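Long-range contacts in maleylacetate reductase (Agrobacterium tumefaciens, PDB 3HL0), which probably reduces maleylacetate to 3-oxoadipate with NADH, a step in the catabolism of gamma-resorcylate, as a member of the iron-containing alcohol dehydrogenase family: residues Ala178-Arg186 and Ile267-Leu278; Ala313-Thr324 and Lys336-Phe347. All coordinates share one frame; numbering follows the deposited sequence.

Interaction 1: residues Ala178-Arg186 and Ile267-Leu278; sequences AEALYARDR and IAYVEEAAPNLL
The Tyr182 ring is central to this contact, lying against Val270, Ile267 and Leu278 where the ends of helices 163-180 and 255-271 come together. The main aromatic interaction is a CH-pi contact: Val270 CG1 stands 3.5 Å from the centroid of the Tyr182 ring and only 3° off the ring normal, so the methyl sits squarely over one face. The opposite face has the carbonyl oxygen Glu179 O toward its rim. Ile267 CD1 and Leu278 CD2 fill positions at the ring edge, the latter 3.9 Å from Tyr182 CD2. With chi1 at 56°, CG of Tyr182 lies between its own backbone N and carbonyl carbon, a rotamer that folds the ring back over the Glu179 carbonyl and brings the hydroxyl to that residue's carboxylate.

Further aliphatic packing flanks the ring. Ala178 CB is 3.7 Å from Ile267 CD1, its small side chain letting the isoleucine tip come close to the helix. Leu181 CD1 meets Leu278 CD2 at 4.2 Å, and Leu277 CD1 turns to Tyr182 CB. Separately, Leu181 CB makes a van der Waals contact with the backbone oxygen Leu277 O at 3.7 Å. Arg186, at the more open margin, is modelled in two conformers; in one of them its guanidinium has Leu277 CD1 over its centre, a stacking that is therefore doubtful.

No hydrogen bond crosses between the two segments. Within 178-186, Tyr182 OH donates over 2.6 Å to Glu179 OE2, which accepts through its anti lone pair, the one away from the other oxygen. The Glu179 carboxylate is also bonded to His240 N, Ser238 N and His241 ND1.

Cohesion here therefore comes from apolar burial and ring packing, while the buried phenol hydroxyl is satisfied by Glu179, which, itself held by His240, Ser238 and His241, helps to orient the ring.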
loop_
_atom_site.group_PDB
_atom_site.type_symbol
_atom_site.label_atom_id
_atom_site.label_comp_id
_atom_site.label_asym_id
_atom_site.label_seq_id
_atom_site.Cartn_x
_atom_site.Cartn_y
_atom_site.Cartn_z
ATOM N N ALA A 178 5.482 12.163 20.906
ATOM C CA ALA A 178 4.810 13.392 21.237
ATOM C C ALA A 178 3.718 13.129 22.289
ATOM O O ALA A 178 3.611 13.847 23.298
ATOM C CB ALA A 178 4.216 14.016 19.966
ATOM N N GLU A 179 2.916 12.080 22.079
ATOM C CA GLU A 179 1.851 11.786 23.055
ATOM C C GLU A 179 2.417 11.253 24.380
ATOM O O GLU A 179 1.809 11.455 25.428
ATOM C CB GLU A 179 0.783 10.826 22.499
ATOM C CG GLU A 179 -0.037 11.454 21.381
ATOM C CD GLU A 179 -1.531 11.073 21.484
ATOM O OE1 GLU A 179 -1.896 9.896 21.332
ATOM O OE2 GLU A 179 -2.314 11.978 21.794
ATOM N N ALA A 180 3.551 10.559 24.317
ATOM C CA ALA A 180 4.160 10.090 25.564
ATOM C C ALA A 180 4.457 11.266 26.512
ATOM O O ALA A 180 4.406 11.094 27.750
ATOM C CB ALA A 180 5.419 9.316 25.270
ATOM N N LEU A 181 4.776 12.431 25.963
ATOM C CA LEU A 181 5.126 13.575 26.838
ATOM C C LEU A 181 3.987 14.001 27.773
ATOM O O LEU A 181 4.252 14.530 28.875
ATOM C CB LEU A 181 5.549 14.776 25.994
ATOM C CG LEU A 181 6.818 14.549 25.168
ATOM C CD1 LEU A 181 7.048 15.769 24.243
ATOM C CD2 LEU A 181 8.050 14.287 26.095
ATOM N N TYR A 182 2.745 13.759 27.366
ATOM C CA TYR A 182 1.601 14.164 28.192
ATOM C C TYR A 182 0.737 13.006 28.618
ATOM O O TYR A 182 -0.402 13.197 29.058
ATOM C CB TYR A 182 0.786 15.278 27.511
ATOM C CG TYR A 182 0.262 14.985 26.112
ATOM C CD1 TYR A 182 -0.834 14.123 25.915
ATOM C CD2 TYR A 182 0.865 15.589 25.007
ATOM C CE1 TYR A 182 -1.346 13.906 24.614
ATOM C CE2 TYR A 182 0.396 15.358 23.715
ATOM C CZ TYR A 182 -0.715 14.551 23.542
ATOM O OH TYR A 182 -1.210 14.330 22.263
ATOM N N ALA A 183 1.275 11.783 28.540
ATOM C CA ALA A 183 0.535 10.610 29.024
ATOM C C ALA A 183 0.060 10.796 30.472
ATOM O O ALA A 183 0.748 11.384 31.280
ATOM C CB ALA A 183 1.425 9.353 28.954
ATOM N N ARG A 184 -1.093 10.232 30.781
ATOM C CA ARG A 184 -1.576 10.277 32.156
ATOM C C ARG A 184 -0.577 9.571 33.075
ATOM O O ARG A 184 -0.343 10.039 34.205
ATOM C CB ARG A 184 -2.940 9.612 32.272
ATOM C CG ARG A 184 -3.632 10.053 33.574
ATOM C CD ARG A 184 -4.993 9.400 33.600
ATOM N NE ARG A 184 -5.847 10.014 34.609
ATOM C CZ ARG A 184 -7.130 9.701 34.783
ATOM N NH1 ARG A 184 -7.841 10.321 35.723
ATOM N NH2 ARG A 184 -7.700 8.776 34.016
ATOM N N ASP A 185 0.004 8.481 32.586
ATOM C CA ASP A 185 1.011 7.695 33.335
ATOM C C ASP A 185 2.431 7.978 32.838
ATOM O O ASP A 185 3.325 7.065 32.807
ATOM C CB ASP A 185 0.699 6.203 33.248
ATOM C CG ASP A 185 0.637 5.675 31.815
ATOM O OD1 ASP A 185 0.485 6.469 30.857
ATOM O OD2 ASP A 185 0.747 4.432 31.609
ATOM N N ARG A 186 2.653 9.243 32.481
ATOM C CA ARG A 186 3.971 9.698 32.057
ATOM C C ARG A 186 4.999 9.512 33.192
ATOM O O ARG A 186 4.681 9.649 34.411
ATOM C CB ARG A 186 3.913 11.162 31.628
ATOM C CG ARG A 186 3.506 12.115 32.729
ATOM C CD ARG A 186 3.278 13.502 32.163
ATOM N NE ARG A 186 2.651 14.397 33.136
ATOM C CZ ARG A 186 1.366 14.734 33.121
ATOM N NH1 ARG A 186 0.906 15.568 34.043
ATOM N NH2 ARG A 186 0.540 14.260 32.171
ATOM N N ILE A 267 -1.719 17.418 18.152
ATOM C CA ILE A 267 -0.790 18.054 19.115
ATOM C C ILE A 267 -1.205 19.485 19.406
ATOM O O ILE A 267 -1.248 19.858 20.584
ATOM C CB ILE A 267 0.647 17.955 18.608
ATOM C CG1 ILE A 267 1.064 16.485 18.566
ATOM C CG2 ILE A 267 1.598 18.750 19.512
ATOM C CD1 ILE A 267 0.948 15.720 19.898
ATOM N N ALA A 268 -1.588 20.270 18.384
ATOM C CA ALA A 268 -2.111 21.619 18.653
ATOM C C ALA A 268 -3.314 21.625 19.588
ATOM O O ALA A 268 -3.437 22.568 20.423
ATOM C CB ALA A 268 -2.468 22.356 17.332
ATOM N N TYR A 269 -4.202 20.645 19.471
ATOM C CA TYR A 269 -5.390 20.559 20.346
ATOM C C TYR A 269 -4.910 20.417 21.798
ATOM O O TYR A 269 -5.358 21.175 22.670
ATOM C CB TYR A 269 -6.214 19.343 19.986
ATOM C CG TYR A 269 -7.512 19.144 20.734
ATOM C CD1 TYR A 269 -8.728 19.547 20.146
ATOM C CD2 TYR A 269 -7.552 18.459 21.954
ATOM C CE1 TYR A 269 -9.971 19.298 20.790
ATOM C CE2 TYR A 269 -8.787 18.216 22.625
ATOM C CZ TYR A 269 -9.989 18.650 22.020
ATOM O OH TYR A 269 -11.211 18.451 22.637
ATOM N N VAL A 270 -3.962 19.498 22.047
ATOM C CA VAL A 270 -3.505 19.247 23.428
ATOM C C VAL A 270 -2.624 20.376 23.947
ATOM O O VAL A 270 -2.648 20.672 25.144
ATOM C CB VAL A 270 -2.793 17.864 23.543
ATOM C CG1 VAL A 270 -2.297 17.591 24.989
ATOM C CG2 VAL A 270 -3.816 16.805 23.081
ATOM N N GLU A 271 -1.876 21.015 23.059
ATOM C CA GLU A 271 -0.918 22.058 23.455
ATOM C C GLU A 271 -1.612 23.217 24.163
ATOM O O GLU A 271 -0.983 23.827 25.049
ATOM C CB GLU A 271 -0.148 22.531 22.227
ATOM C CG GLU A 271 1.012 23.422 22.479
ATOM C CD GLU A 271 1.743 23.809 21.180
ATOM O OE1 GLU A 271 1.233 23.519 20.030
ATOM O OE2 GLU A 271 2.845 24.401 21.307
ATOM N N GLU A 272 -2.885 23.471 23.841
ATOM C CA GLU A 272 -3.648 24.510 24.571
ATOM C C GLU A 272 -3.687 24.172 26.071
ATOM O O GLU A 272 -3.693 25.068 26.931
ATOM C CB GLU A 272 -5.074 24.616 24.032
ATOM C CG GLU A 272 -5.218 24.905 22.547
ATOM C CD GLU A 272 -6.568 25.577 22.206
ATOM O OE1 GLU A 272 -7.331 25.906 23.143
ATOM O OE2 GLU A 272 -6.858 25.774 20.993
ATOM N N ALA A 273 -3.680 22.884 26.411
ATOM C CA ALA A 273 -3.761 22.412 27.808
ATOM C C ALA A 273 -2.473 21.889 28.431
ATOM O O ALA A 273 -2.379 21.788 29.664
ATOM C CB ALA A 273 -4.851 21.338 27.924
ATOM N N ALA A 274 -1.478 21.547 27.626
ATOM C CA ALA A 274 -0.260 20.931 28.104
ATOM C C ALA A 274 0.936 21.659 27.600
ATOM O O ALA A 274 1.861 21.062 27.088
ATOM C CB ALA A 274 -0.204 19.409 27.730
ATOM N N PRO A 275 0.941 23.000 27.758
ATOM C CA PRO A 275 2.013 23.762 27.162
ATOM C C PRO A 275 3.417 23.415 27.724
ATOM O O PRO A 275 4.387 23.417 26.962
ATOM C CB PRO A 275 1.598 25.214 27.489
ATOM C CG PRO A 275 0.979 25.113 28.809
ATOM C CD PRO A 275 0.102 23.837 28.635
ATOM N N ASN A 276 3.533 23.113 29.027
ATOM C CA ASN A 276 4.835 22.849 29.567
ATOM C C ASN A 276 5.313 21.448 29.192
ATOM O O ASN A 276 6.480 21.248 28.928
ATOM C CB ASN A 276 4.804 22.992 31.093
ATOM C CG ASN A 276 4.516 24.426 31.527
ATOM O OD1 ASN A 276 5.017 25.386 30.922
ATOM N ND2 ASN A 276 3.699 24.574 32.547
ATOM N N LEU A 277 4.385 20.509 29.128
ATOM C CA LEU A 277 4.800 19.128 28.798
ATOM C C LEU A 277 5.231 19.039 27.338
ATOM O O LEU A 277 6.139 18.250 27.017
ATOM C CB LEU A 277 3.686 18.150 29.119
ATOM C CG LEU A 277 3.327 18.046 30.623
ATOM C CD1 LEU A 277 2.096 17.158 30.736
ATOM C CD2 LEU A 277 4.499 17.467 31.392
ATOM N N LEU A 278 4.622 19.859 26.469
ATOM C CA LEU A 278 5.021 19.822 25.047
ATOM C C LEU A 278 6.149 20.793 24.715
ATOM O O LEU A 278 6.625 20.827 23.590
ATOM C CB LEU A 278 3.783 20.055 24.156
ATOM C CG LEU A 278 2.879 18.830 24.061
ATOM C CD1 LEU A 278 1.476 19.214 23.561
ATOM C CD2 LEU A 278 3.505 17.771 23.130
#

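Interaction 2: residues Ala313-Thr324 and Lys336-Phe347; sequences ADDLDPMAELAT and KTAIRDLLQRAF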
loop_
_atom_site.group_PDB
_atom_site.type_symbol
_atom_site.label_atom_id
_atom_site.label_comp_id
_atom_site.label_asym_id
_atom_site.label_seq_id
_atom_site.Cartn_x
_atom_site.Cartn_y
_atom_site.Cartn_z
ATOM N N ALA A 313 -15.857 15.689 2.693
ATOM C CA ALA A 313 -16.494 16.627 3.638
ATOM C C ALA A 313 -17.689 15.998 4.396
ATOM O O ALA A 313 -17.883 16.292 5.583
ATOM C CB ALA A 313 -16.854 17.935 2.948
ATOM N N ASP A 314 -18.417 15.058 3.765
ATOM C CA ASP A 314 -19.544 14.394 4.427
ATOM C C ASP A 314 -19.159 13.308 5.441
ATOM O O ASP A 314 -20.013 12.755 6.153
ATOM C CB ASP A 314 -20.543 13.842 3.397
ATOM C CG ASP A 314 -19.905 12.869 2.417
ATOM O OD1 ASP A 314 -18.651 12.775 2.292
ATOM O OD2 ASP A 314 -20.681 12.187 1.717
ATOM N N ASP A 315 -17.863 13.011 5.545
ATOM C CA ASP A 315 -17.371 12.067 6.545
ATOM C C ASP A 315 -17.043 12.747 7.873
ATOM O O ASP A 315 -16.904 12.075 8.898
ATOM C CB ASP A 315 -16.065 11.412 6.045
ATOM C CG ASP A 315 -16.274 10.469 4.836
ATOM O OD1 ASP A 315 -17.255 9.687 4.877
ATOM O OD2 ASP A 315 -15.423 10.520 3.890
ATOM N N LEU A 316 -16.958 14.067 7.874
ATOM C CA LEU A 316 -16.383 14.752 9.056
ATOM C C LEU A 316 -17.322 14.732 10.256
ATOM O O LEU A 316 -16.905 14.469 11.374
ATOM C CB LEU A 316 -15.984 16.186 8.665
ATOM C CG LEU A 316 -14.974 16.275 7.525
ATOM C CD1 LEU A 316 -14.669 17.721 7.228
ATOM C CD2 LEU A 316 -13.674 15.451 7.902
ATOM N N ASP A 317 -18.607 14.927 10.013
ATOM C CA ASP A 317 -19.581 14.853 11.133
ATOM C C ASP A 317 -19.661 13.440 11.738
ATOM O O ASP A 317 -19.569 13.304 12.957
ATOM C CB ASP A 317 -20.985 15.392 10.730
ATOM C CG ASP A 317 -21.028 16.908 10.580
ATOM O OD1 ASP A 317 -20.343 17.648 11.322
ATOM O OD2 ASP A 317 -21.792 17.410 9.716
ATOM N N PRO A 318 -19.766 12.381 10.894
ATOM C CA PRO A 318 -19.825 11.023 11.471
ATOM C C PRO A 318 -18.553 10.673 12.225
ATOM O O PRO A 318 -18.575 9.958 13.228
ATOM C CB PRO A 318 -19.986 10.107 10.246
ATOM C CG PRO A 318 -20.587 10.995 9.183
ATOM C CD PRO A 318 -20.234 12.433 9.497
HETATM N N MSE A 319 -17.423 11.185 11.732
HETATM C CA MSE A 319 -16.168 10.939 12.427
HETATM C C MSE A 319 -16.089 11.678 13.757
HETATM O O MSE A 319 -15.603 11.116 14.717
HETATM C CB MSE A 319 -14.961 11.313 11.548
HETATM C CG MSE A 319 -14.687 10.330 10.407
HETATM SE SE MSE A 319 -14.652 8.456 10.823
HETATM C CE MSE A 319 -16.524 8.048 10.383
ATOM N N ALA A 320 -16.585 12.910 13.805
ATOM C CA ALA A 320 -16.553 13.654 15.073
ATOM C C ALA A 320 -17.438 12.920 16.104
ATOM O O ALA A 320 -17.100 12.862 17.290
ATOM C CB ALA A 320 -17.031 15.072 14.865
ATOM N N GLU A 321 -18.554 12.333 15.641
ATOM C CA GLU A 321 -19.406 11.510 16.525
ATOM C C GLU A 321 -18.700 10.253 17.040
ATOM O O GLU A 321 -18.710 10.002 18.237
ATOM C CB GLU A 321 -20.738 11.178 15.842
ATOM C CG GLU A 321 -21.723 10.315 16.680
ATOM C CD GLU A 321 -22.122 10.926 18.034
ATOM O OE1 GLU A 321 -22.282 12.169 18.129
ATOM O OE2 GLU A 321 -22.303 10.135 19.001
ATOM N N LEU A 322 -18.071 9.481 16.156
ATOM C CA LEU A 322 -17.371 8.271 16.557
ATOM C C LEU A 322 -16.220 8.600 17.489
ATOM O O LEU A 322 -15.948 7.863 18.436
ATOM C CB LEU A 322 -16.824 7.524 15.331
ATOM C CG LEU A 322 -17.532 6.386 14.625
ATOM C CD1 LEU A 322 -16.497 5.688 13.756
ATOM C CD2 LEU A 322 -18.140 5.380 15.613
ATOM N N ALA A 323 -15.546 9.714 17.223
ATOM C CA ALA A 323 -14.387 10.100 18.025
ATOM C C ALA A 323 -14.763 10.502 19.436
ATOM O O ALA A 323 -13.908 10.563 20.325
ATOM C CB ALA A 323 -13.631 11.253 17.326
ATOM N N THR A 324 -16.051 10.785 19.658
ATOM C CA THR A 324 -16.485 11.211 20.987
ATOM C C THR A 324 -17.363 10.190 21.680
ATOM O O THR A 324 -17.867 10.430 22.787
ATOM C CB THR A 324 -17.123 12.631 20.963
ATOM O OG1 THR A 324 -18.000 12.778 19.838
ATOM C CG2 THR A 324 -16.036 13.651 20.837
ATOM N N LYS A 336 -16.968 17.190 21.305
ATOM C CA LYS A 336 -17.392 16.985 19.905
ATOM C C LYS A 336 -17.145 18.204 19.006
ATOM O O LYS A 336 -16.602 18.061 17.894
ATOM C CB LYS A 336 -18.852 16.504 19.834
ATOM C CG LYS A 336 -19.222 16.047 18.426
ATOM C CD LYS A 336 -20.479 15.195 18.420
ATOM C CE LYS A 336 -20.924 14.978 17.005
ATOM N NZ LYS A 336 -22.337 14.485 16.958
ATOM N N THR A 337 -17.565 19.401 19.409
ATOM C CA THR A 337 -17.393 20.548 18.507
ATOM C C THR A 337 -15.930 20.862 18.235
ATOM O O THR A 337 -15.569 21.265 17.122
ATOM C CB THR A 337 -18.175 21.812 18.943
ATOM O OG1 THR A 337 -17.656 22.302 20.179
ATOM C CG2 THR A 337 -19.698 21.504 19.064
ATOM N N ALA A 338 -15.095 20.717 19.270
ATOM C CA ALA A 338 -13.685 21.020 19.139
ATOM C C ALA A 338 -12.978 19.957 18.273
ATOM O O ALA A 338 -12.083 20.299 17.485
ATOM C CB ALA A 338 -13.037 21.158 20.513
ATOM N N ILE A 339 -13.429 18.716 18.386
ATOM C CA ILE A 339 -12.917 17.635 17.505
ATOM C C ILE A 339 -13.414 17.865 16.072
ATOM O O ILE A 339 -12.671 17.669 15.093
ATOM C CB ILE A 339 -13.293 16.233 18.023
ATOM C CG1 ILE A 339 -12.596 15.970 19.385
ATOM C CG2 ILE A 339 -12.961 15.169 16.992
ATOM C CD1 ILE A 339 -11.015 16.102 19.357
ATOM N N ARG A 340 -14.662 18.297 15.947
ATOM C CA ARG A 340 -15.160 18.654 14.612
ATOM C C ARG A 340 -14.333 19.765 13.951
ATOM O O ARG A 340 -14.054 19.682 12.748
ATOM C CB ARG A 340 -16.670 18.985 14.673
ATOM C CG ARG A 340 -17.303 19.280 13.298
ATOM C CD ARG A 340 -17.262 18.059 12.374
ATOM N NE ARG A 340 -17.816 18.461 11.069
ATOM C CZ ARG A 340 -17.131 19.079 10.140
ATOM N NH1 ARG A 340 -15.824 19.328 10.315
ATOM N NH2 ARG A 340 -17.736 19.433 8.989
ATOM N N ASP A 341 -13.941 20.796 14.709
ATOM C CA ASP A 341 -13.077 21.868 14.212
ATOM C C ASP A 341 -11.698 21.296 13.804
ATOM O O ASP A 341 -11.170 21.661 12.770
ATOM C CB ASP A 341 -12.838 22.927 15.292
ATOM C CG ASP A 341 -14.097 23.714 15.702
ATOM O OD1 ASP A 341 -15.060 23.742 14.923
ATOM O OD2 ASP A 341 -14.066 24.323 16.837
ATOM N N LEU A 342 -11.130 20.446 14.656
ATOM C CA LEU A 342 -9.816 19.779 14.393
ATOM C C LEU A 342 -9.908 19.020 13.045
ATOM O O LEU A 342 -9.017 19.163 12.175
ATOM C CB LEU A 342 -9.496 18.789 15.540
ATOM C CG LEU A 342 -8.120 18.087 15.555
ATOM C CD1 LEU A 342 -7.941 17.434 16.926
ATOM C CD2 LEU A 342 -8.044 16.998 14.499
ATOM N N LEU A 343 -10.971 18.224 12.882
ATOM C CA LEU A 343 -11.166 17.505 11.620
ATOM C C LEU A 343 -11.280 18.446 10.425
ATOM O O LEU A 343 -10.788 18.125 9.345
ATOM C CB LEU A 343 -12.359 16.550 11.771
ATOM C CG LEU A 343 -12.114 15.373 12.690
ATOM C CD1 LEU A 343 -13.459 14.635 12.913
ATOM C CD2 LEU A 343 -11.031 14.418 12.158
ATOM N N GLN A 344 -11.929 19.597 10.605
ATOM C CA GLN A 344 -12.031 20.520 9.498
ATOM C C GLN A 344 -10.702 21.074 9.099
ATOM O O GLN A 344 -10.408 21.154 7.926
ATOM C CB GLN A 344 -12.984 21.664 9.842
ATOM C CG GLN A 344 -13.407 22.430 8.616
ATOM C CD GLN A 344 -14.386 21.671 7.779
ATOM O OE1 GLN A 344 -15.258 21.029 8.308
ATOM N NE2 GLN A 344 -14.228 21.726 6.461
ATOM N N ARG A 345 -9.885 21.444 10.087
ATOM C CA ARG A 345 -8.535 21.922 9.761
ATOM C C ARG A 345 -7.691 20.833 9.062
ATOM O O ARG A 345 -6.963 21.154 8.103
ATOM C CB ARG A 345 -7.803 22.348 11.044
ATOM C CG ARG A 345 -8.435 23.530 11.843
ATOM C CD ARG A 345 -8.602 24.815 11.033
ATOM N NE ARG A 345 -9.789 24.862 10.162
ATOM C CZ ARG A 345 -11.030 25.076 10.608
ATOM N NH1 ARG A 345 -12.054 25.175 9.727
ATOM N NH2 ARG A 345 -11.243 25.220 11.924
ATOM N N ALA A 346 -7.748 19.612 9.592
ATOM C CA ALA A 346 -7.002 18.477 8.977
ATOM C C ALA A 346 -7.550 18.187 7.583
ATOM O O ALA A 346 -6.779 17.932 6.682
ATOM C CB ALA A 346 -7.079 17.246 9.848
ATOM N N PHE A 347 -8.859 18.334 7.386
ATOM C CA PHE A 347 -9.441 18.124 6.036
ATOM C C PHE A 347 -8.925 19.146 5.024
ATOM O O PHE A 347 -8.641 18.815 3.861
ATOM C CB PHE A 347 -10.975 18.208 6.153
ATOM C CG PHE A 347 -11.697 18.115 4.818
ATOM C CD1 PHE A 347 -11.833 16.889 4.182
ATOM C CD2 PHE A 347 -12.231 19.262 4.244
ATOM C CE1 PHE A 347 -12.502 16.816 2.931
ATOM C CE2 PHE A 347 -12.904 19.180 3.001
ATOM C CZ PHE A 347 -13.035 17.960 2.370
HETATM O O HOH W 1 -20.477 19.233 8.096
#
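Two helices of the all-helical part of the fold, 316-323 and 336-348, run obliquely antiparallel, joined by a connection without regular secondary structure. The axes of segments 316-323 and 336-347 approach to 8.9 Å at 134°, and Ala320 and Arg340 bring the backbones nearest, CA to CA 5.2 Å; alanine's small side chain suits this close crossing.

Leu316 is a knob in a hole formed by Arg340, Leu343, Gln344 and Phe347. Its CB sits over the centre of the Arg340 guanidinium, 3.4 Å from Arg340 CZ, and its CD1 reaches Phe347 CG at 3.8 Å. Leu343 CD1 lies 3.7 Å from Ala320 N and also packs on Met319 CB (selenomethionine), while Ile339 CG2 meets Ala323 CB.

Charged residues border this apolar seam. Arg340 has CG anti to its N (chi1 -176°) and then bends at chi2, which turns one guanidinium face onto Leu316 CB and presents NE to Asp317 OD1 at 2.7 Å. The bond lies in the guanidinium plane but meets the carboxylate from above its own plane. A water links Asp317 OD2 to Arg340 NH2, and Gln344 OE1 accepts from Arg340 NH1 at 2.7 Å, so three partners fix the group's rotation. The extended Lys336 chain passes Thr324 and ends in a salt bridge, NZ to Glu321 OE1 at 2.6 Å.

Leucine and alanine inside, with salt bridges along the margin, make this a partly exposed helix-helix interface of the C-terminal helical domain found in iron-containing alcohol dehydrogenases.

Overall arrangement
Both contacts belong to the helical C-terminal family region, and their centres lie 21 Å apart. They follow one another in sequence, interaction 1 closing before interaction 2 opens. Tyr269 joins them directly: it belongs to 267-278 but points its ring to helix 336-348, with Tyr269 CE1 3.6 Å from Ala338 CB and Tyr269 CD1 3.9 Å from Leu342 CD1. Helix 255-271 thus forms part of interaction 1 and covers a side of helix 336-348 next to interaction 2. The first contact is buried and largely apolar, with no hydrogen bond across its segments, whereas the second adds salt bridges at a partly exposed border. Neither lies at the annotated NAD or calcium sites, and no other subunit touches either.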